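Local coordinates for twin-arginine translocation pathway signal protein (Burkholderia phytofirmans, PDB 2RJO), which binds beta-D-galactopyranose in the cleft of a periplasmic binding protein fold and probably serves as a solute-binding protein for sugar uptake or sensing, at residues T16-T21 / D231-G236; G200-N205 / P226-D231. All blocks are in the same frame, centred on the assembly; numbering follows the deposited sequence.

Contact 1 of 2, residues T16-T21 / D231-G236; sequences TNPYYT and DGTQPG. With GAL (beta-D-galactopyranose), chain B; SO4 (sulfate ion), chain D.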
# COMPACT_ATOMS: atom_id res chain seq x y z
N THR A 16 6.49 0.75 11.88
CA THR A 16 7.74 0.04 11.64
C THR A 16 8.03 -0.18 10.16
O THR A 16 9.18 -0.39 9.78
CB THR A 16 7.78 -1.32 12.40
OG1 THR A 16 8.84 -2.14 11.87
CG2 THR A 16 6.47 -2.07 12.27
N ASN A 17 6.99 -0.10 9.33
CA ASN A 17 7.11 -0.26 7.87
C ASN A 17 7.28 1.13 7.28
O ASN A 17 6.38 1.97 7.40
CB ASN A 17 5.82 -0.89 7.31
CG ASN A 17 5.87 -1.10 5.80
OD1 ASN A 17 6.59 -0.41 5.08
ND2 ASN A 17 5.08 -2.05 5.31
N PRO A 18 8.42 1.41 6.63
CA PRO A 18 8.64 2.73 6.05
C PRO A 18 7.50 3.21 5.14
O PRO A 18 7.30 4.41 4.94
CB PRO A 18 9.98 2.59 5.32
CG PRO A 18 10.09 1.11 5.05
CD PRO A 18 9.53 0.50 6.31
N TYR A 19 6.74 2.26 4.60
CA TYR A 19 5.61 2.62 3.76
C TYR A 19 4.68 3.53 4.56
O TYR A 19 4.28 4.59 4.09
CB TYR A 19 4.84 1.36 3.32
CG TYR A 19 3.51 1.68 2.69
CD1 TYR A 19 3.41 2.04 1.35
CD2 TYR A 19 2.35 1.67 3.46
CE1 TYR A 19 2.18 2.39 0.78
CE2 TYR A 19 1.11 2.02 2.91
CZ TYR A 19 1.03 2.38 1.58
OH TYR A 19 -0.20 2.73 1.05
N TYR A 20 4.34 3.10 5.77
CA TYR A 20 3.45 3.84 6.65
C TYR A 20 4.11 5.05 7.30
O TYR A 20 3.42 5.97 7.74
CB TYR A 20 2.89 2.91 7.73
CG TYR A 20 1.84 1.96 7.20
CD1 TYR A 20 1.97 0.58 7.35
CD2 TYR A 20 0.72 2.44 6.53
CE1 TYR A 20 1.00 -0.30 6.84
CE2 TYR A 20 -0.26 1.57 6.02
CZ TYR A 20 -0.11 0.20 6.18
OH TYR A 20 -1.06 -0.66 5.69
N THR A 21 5.44 5.04 7.39
CA THR A 21 6.13 6.18 7.97
C THR A 21 5.84 7.38 7.07
O THR A 21 5.56 8.47 7.55
CB THR A 21 7.65 5.96 8.03
OG1 THR A 21 7.93 4.84 8.89
CG2 THR A 21 8.33 7.20 8.59
N ASP A 231 6.18 -0.65 -3.29
CA ASP A 231 5.93 0.44 -2.35
C ASP A 231 6.77 1.65 -2.74
O ASP A 231 6.29 2.78 -2.68
CB ASP A 231 6.26 0.04 -0.90
CG ASP A 231 5.11 -0.72 -0.22
OD1 ASP A 231 4.00 -0.75 -0.79
OD2 ASP A 231 5.32 -1.27 0.89
N GLY A 232 8.01 1.41 -3.14
CA GLY A 232 8.89 2.49 -3.53
C GLY A 232 9.34 3.32 -2.34
O GLY A 232 9.58 4.51 -2.48
N THR A 233 9.46 2.69 -1.18
CA THR A 233 9.89 3.37 0.03
C THR A 233 11.38 3.72 -0.08
O THR A 233 12.13 3.03 -0.77
CB THR A 233 9.68 2.49 1.28
OG1 THR A 233 10.54 1.35 1.22
CG2 THR A 233 8.24 2.00 1.35
N GLN A 234 11.79 4.78 0.60
CA GLN A 234 13.18 5.22 0.57
C GLN A 234 14.18 4.08 0.77
O GLN A 234 15.12 3.94 -0.00
CB GLN A 234 13.38 6.34 1.60
CG GLN A 234 14.72 6.36 2.32
CD GLN A 234 15.91 6.73 1.43
OE1 GLN A 234 17.07 6.70 1.88
NE2 GLN A 234 15.62 7.07 0.17
N PRO A 235 13.99 3.25 1.81
CA PRO A 235 14.94 2.14 2.02
C PRO A 235 14.92 1.17 0.85
O PRO A 235 15.93 0.56 0.52
CB PRO A 235 14.44 1.49 3.31
CG PRO A 235 13.79 2.60 4.03
CD PRO A 235 13.01 3.28 2.91
N GLY A 236 13.75 1.03 0.24
CA GLY A 236 13.63 0.14 -0.90
C GLY A 236 14.39 0.74 -2.07
O GLY A 236 15.08 0.03 -2.81
C1 GAL B . 1.32 -2.51 3.71
C2 GAL B . 2.01 -2.69 2.34
C3 GAL B . 1.21 -1.93 1.27
C4 GAL B . -0.22 -2.50 1.23
C5 GAL B . -0.83 -2.30 2.65
C6 GAL B . -2.23 -2.86 2.66
O1 GAL B . 2.05 -3.23 4.71
O2 GAL B . 3.34 -2.16 2.41
O3 GAL B . 1.81 -2.10 -0.01
O4 GAL B . -0.16 -3.89 0.93
O5 GAL B . -0.04 -3.03 3.65
O6 GAL B . -2.77 -2.67 3.95
S SO4 D . 2.78 -3.50 8.11
O1 SO4 D . 2.46 -2.83 9.40
O2 SO4 D . 1.58 -4.16 7.56
O3 SO4 D . 3.88 -4.48 8.32
O4 SO4 D . 3.22 -2.47 7.15
O HOH W 1 7.32 -1.58 2.82

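Contact 2 of 2, residues G200-N205 / P226-D231; sequences GVWAAN and PVTGMD. With GAL (beta-D-galactopyranose), chain B.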
# COMPACT_ATOMS: atom_id res chain seq x y z
N GLY A 200 15.98 -16.46 -7.83
CA GLY A 200 15.31 -15.19 -7.69
C GLY A 200 14.32 -15.15 -6.55
O GLY A 200 13.95 -16.20 -5.99
N VAL A 201 13.88 -13.94 -6.20
CA VAL A 201 12.94 -13.74 -5.10
C VAL A 201 11.95 -12.63 -5.42
O VAL A 201 12.35 -11.53 -5.79
CB VAL A 201 13.66 -13.35 -3.80
CG1 VAL A 201 12.66 -13.30 -2.65
CG2 VAL A 201 14.80 -14.32 -3.51
N TRP A 202 10.66 -12.92 -5.28
CA TRP A 202 9.58 -11.96 -5.52
C TRP A 202 8.93 -11.67 -4.16
O TRP A 202 8.60 -12.60 -3.42
CB TRP A 202 8.52 -12.57 -6.44
CG TRP A 202 7.35 -11.66 -6.81
CD1 TRP A 202 7.26 -10.84 -7.90
CD2 TRP A 202 6.08 -11.54 -6.12
NE1 TRP A 202 6.02 -10.23 -7.94
CE2 TRP A 202 5.29 -10.63 -6.87
CE3 TRP A 202 5.56 -12.10 -4.95
CZ2 TRP A 202 3.98 -10.29 -6.48
CZ3 TRP A 202 4.25 -11.76 -4.56
CH2 TRP A 202 3.48 -10.86 -5.33
N ALA A 203 8.76 -10.39 -3.83
CA ALA A 203 8.14 -9.99 -2.57
C ALA A 203 6.93 -9.08 -2.84
O ALA A 203 6.99 -8.18 -3.69
CB ALA A 203 9.14 -9.27 -1.69
N ALA A 204 5.83 -9.32 -2.12
CA ALA A 204 4.61 -8.54 -2.31
C ALA A 204 4.72 -7.07 -1.89
O ALA A 204 3.84 -6.28 -2.21
CB ALA A 204 3.44 -9.21 -1.57
N ASN A 205 5.78 -6.71 -1.17
CA ASN A 205 6.02 -5.31 -0.78
C ASN A 205 7.50 -5.12 -0.45
O ASN A 205 8.24 -6.10 -0.36
CB ASN A 205 5.10 -4.89 0.39
CG ASN A 205 5.63 -5.31 1.75
OD1 ASN A 205 6.20 -6.38 1.90
ND2 ASN A 205 5.40 -4.48 2.76
N PRO A 226 18.54 -11.83 -7.60
CA PRO A 226 17.62 -10.71 -7.85
C PRO A 226 16.34 -10.79 -7.01
O PRO A 226 15.74 -11.84 -6.86
CB PRO A 226 17.36 -10.82 -9.34
CG PRO A 226 17.41 -12.28 -9.58
CD PRO A 226 18.64 -12.68 -8.79
N VAL A 227 15.94 -9.64 -6.48
CA VAL A 227 14.75 -9.57 -5.65
C VAL A 227 13.91 -8.37 -6.06
O VAL A 227 14.46 -7.36 -6.51
CB VAL A 227 15.12 -9.39 -4.18
CG1 VAL A 227 13.88 -9.50 -3.31
CG2 VAL A 227 16.17 -10.42 -3.79
N THR A 228 12.60 -8.49 -5.91
CA THR A 228 11.70 -7.38 -6.23
C THR A 228 10.72 -7.12 -5.09
O THR A 228 10.44 -8.01 -4.28
CB THR A 228 10.89 -7.63 -7.51
OG1 THR A 228 10.08 -8.80 -7.36
CG2 THR A 228 11.82 -7.80 -8.70
N GLY A 229 10.21 -5.90 -5.03
CA GLY A 229 9.28 -5.53 -3.99
C GLY A 229 8.19 -4.62 -4.53
O GLY A 229 7.92 -4.64 -5.73
N MSE A 230 7.58 -3.83 -3.66
CA MSE A 230 6.53 -2.91 -4.07
C MSE A 230 6.26 -1.93 -2.94
O MSE A 230 6.15 -2.33 -1.79
CB MSE A 230 5.23 -3.65 -4.43
CG MSE A 230 5.13 -4.01 -5.92
SE MSE A 230 3.57 -4.79 -6.45
CE MSE A 230 4.02 -6.49 -6.37
N ASP A 231 6.18 -0.65 -3.29
CA ASP A 231 5.93 0.44 -2.35
C ASP A 231 6.77 1.65 -2.74
O ASP A 231 6.29 2.78 -2.68
CB ASP A 231 6.26 0.04 -0.90
CG ASP A 231 5.11 -0.72 -0.22
OD1 ASP A 231 4.00 -0.75 -0.79
OD2 ASP A 231 5.32 -1.27 0.89
C1 GAL B . 1.32 -2.51 3.71
C2 GAL B . 2.01 -2.69 2.34
C3 GAL B . 1.21 -1.93 1.27
C4 GAL B . -0.22 -2.50 1.23
C5 GAL B . -0.83 -2.30 2.65
C6 GAL B . -2.23 -2.86 2.66
O1 GAL B . 2.05 -3.23 4.71
O2 GAL B . 3.34 -2.16 2.41
O3 GAL B . 1.81 -2.10 -0.01
O4 GAL B . -0.16 -3.89 0.93
O5 GAL B . -0.04 -3.03 3.65
O6 GAL B . -2.77 -2.67 3.95
O HOH W 2 7.74 -7.63 -6.35

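Contact 1 of 2, residues T16-T21 / D231-G236
Pro18 and Tyr19 pack against Asp231, Thr233 and Pro235 where two helix starts meet. The Pro18 ring lies against Pro235, with Pro18 CB 3.9 Å from Pro235 CD. Its CG also reaches the CB and OG1 of Thr233. The methyl CG2 of Thr233 points at the backbone of Tyr19, 3.6 Å from Tyr19 N. It is anti to its own carbonyl carbon, which leaves OG1 (chi1 67°) to turn back to its own helix and accept a weak capping bond from Gly236 N.

The aromatic part joins Tyr19 to Asp231. The two side chains cross at about a right angle, with ring and carboxylate planes 29° apart. Tyr19 CD1 is 3.6 Å from Asp231 OD1. Galactose C3 sits over the centre of one face of this ring with its C-H turned to it, a CH-pi contact. The Tyr19 hydroxyl is hydrogen-bonded to Trp95.

This is the cleft of a two-lobed periplasmic binding protein. The start of helix 18-34 belongs to one lobe and the start of helix 234-241 to the other, with the sugar between them.

The polar part runs through water and ligand. Asp231 takes galactose O3 on OD1 and O2 on OD2, each at 2.7 Å, so both carboxylate oxygens are used. One water donates to both Asn17 OD1 (2.6 Å) and Asp231 OD2, and so bridges the lobes. Asn17 is the N-cap of helix 18-34. Asn17 OD1 accepts from Tyr19 N at 2.7 Å, with the donor 39° out of the carbonyl plane. Asn17 ND2 donates to sulfate O4 at 2.6 Å and weakly to galactose O2. Arg13 also binds that sulfate, which probably came from the crystallisation liquor.

Contact 2 of 2, residues G200-N205 / P226-D231
Val201 and Trp202 pair in parallel with Val227 and Thr228. Strands 198-203 and 227-228 are joined by helix 206-218, a beta-alpha-beta unit of the parallel sheet in one lobe of the periplasmic binding protein fold. Strand 227-228 is an outermost strand of that sheet. The ladder has three backbone hydrogen bonds: Val201 N to Pro226 O (2.9 Å), Thr228 N to Val201 O, and Ala203 N to Thr228 O. Val227 CA adds a CA-H...O contact to Val201 O.

The two valines lie side by side and point the same way. Their nearest side-chain atoms are Val201 CB and Val227 CG2, 3.9 Å apart. Helix 206-218 covers Val227 through Ala209 and Leu216.

Trp202 leaves on the other face of the sheet. Trp202 CB is 4.2 Å from Thr228 OG1. CG is slightly nearer to that hydroxyl, and Trp202 CD1 comes to 3.5 Å from Thr228 OG1. With CG anti to the backbone N (chi1 -178°), the indole slants across the Thr228 hydroxyl. NE1 makes weak hydrogen bonds to Thr125 and Gly122. At the far end of the ring, Trp202 CZ2 meets the methyl CE of selenomethionine Met230 at 3.8 Å. A water lies over one face of the indole, nearer its border than its middle. It accepts from Thr228 OG1 and donates to Ala203 O and Gly229 O, and so links the strands where the ladder ends.

Past the ladder both segments run on to the sugar. Asn205 is the N-cap of helix 206-218, with OD1 bonded to Met208 N. Its amide plane stands 87° from the Asp231 carboxylate. Asn205 ND2 donates to galactose O2 at 3.1 Å, with an angle of 160° at the hydrogen.

Asp231 belongs to both contacts. It ends 226-231 in contact 2 and begins 231-236 in contact 1. The centres of the two contacts are about 13 Å apart. Contact 2 builds the edge of the sheet in one lobe, and contact 1 closes that lobe against the other. They touch directly, with Asn17 ND2 3.5 Å from Asn205 ND2 in packing contact. Asp231 and Asn205 bind galactose O2 from one lobe, and Asn17 adds a weak bond from the other. The sugar is also hydrogen-bonded to Asp70, Arg154 and Arg13. The arrangement is consistent with a cleft closed around its ligand.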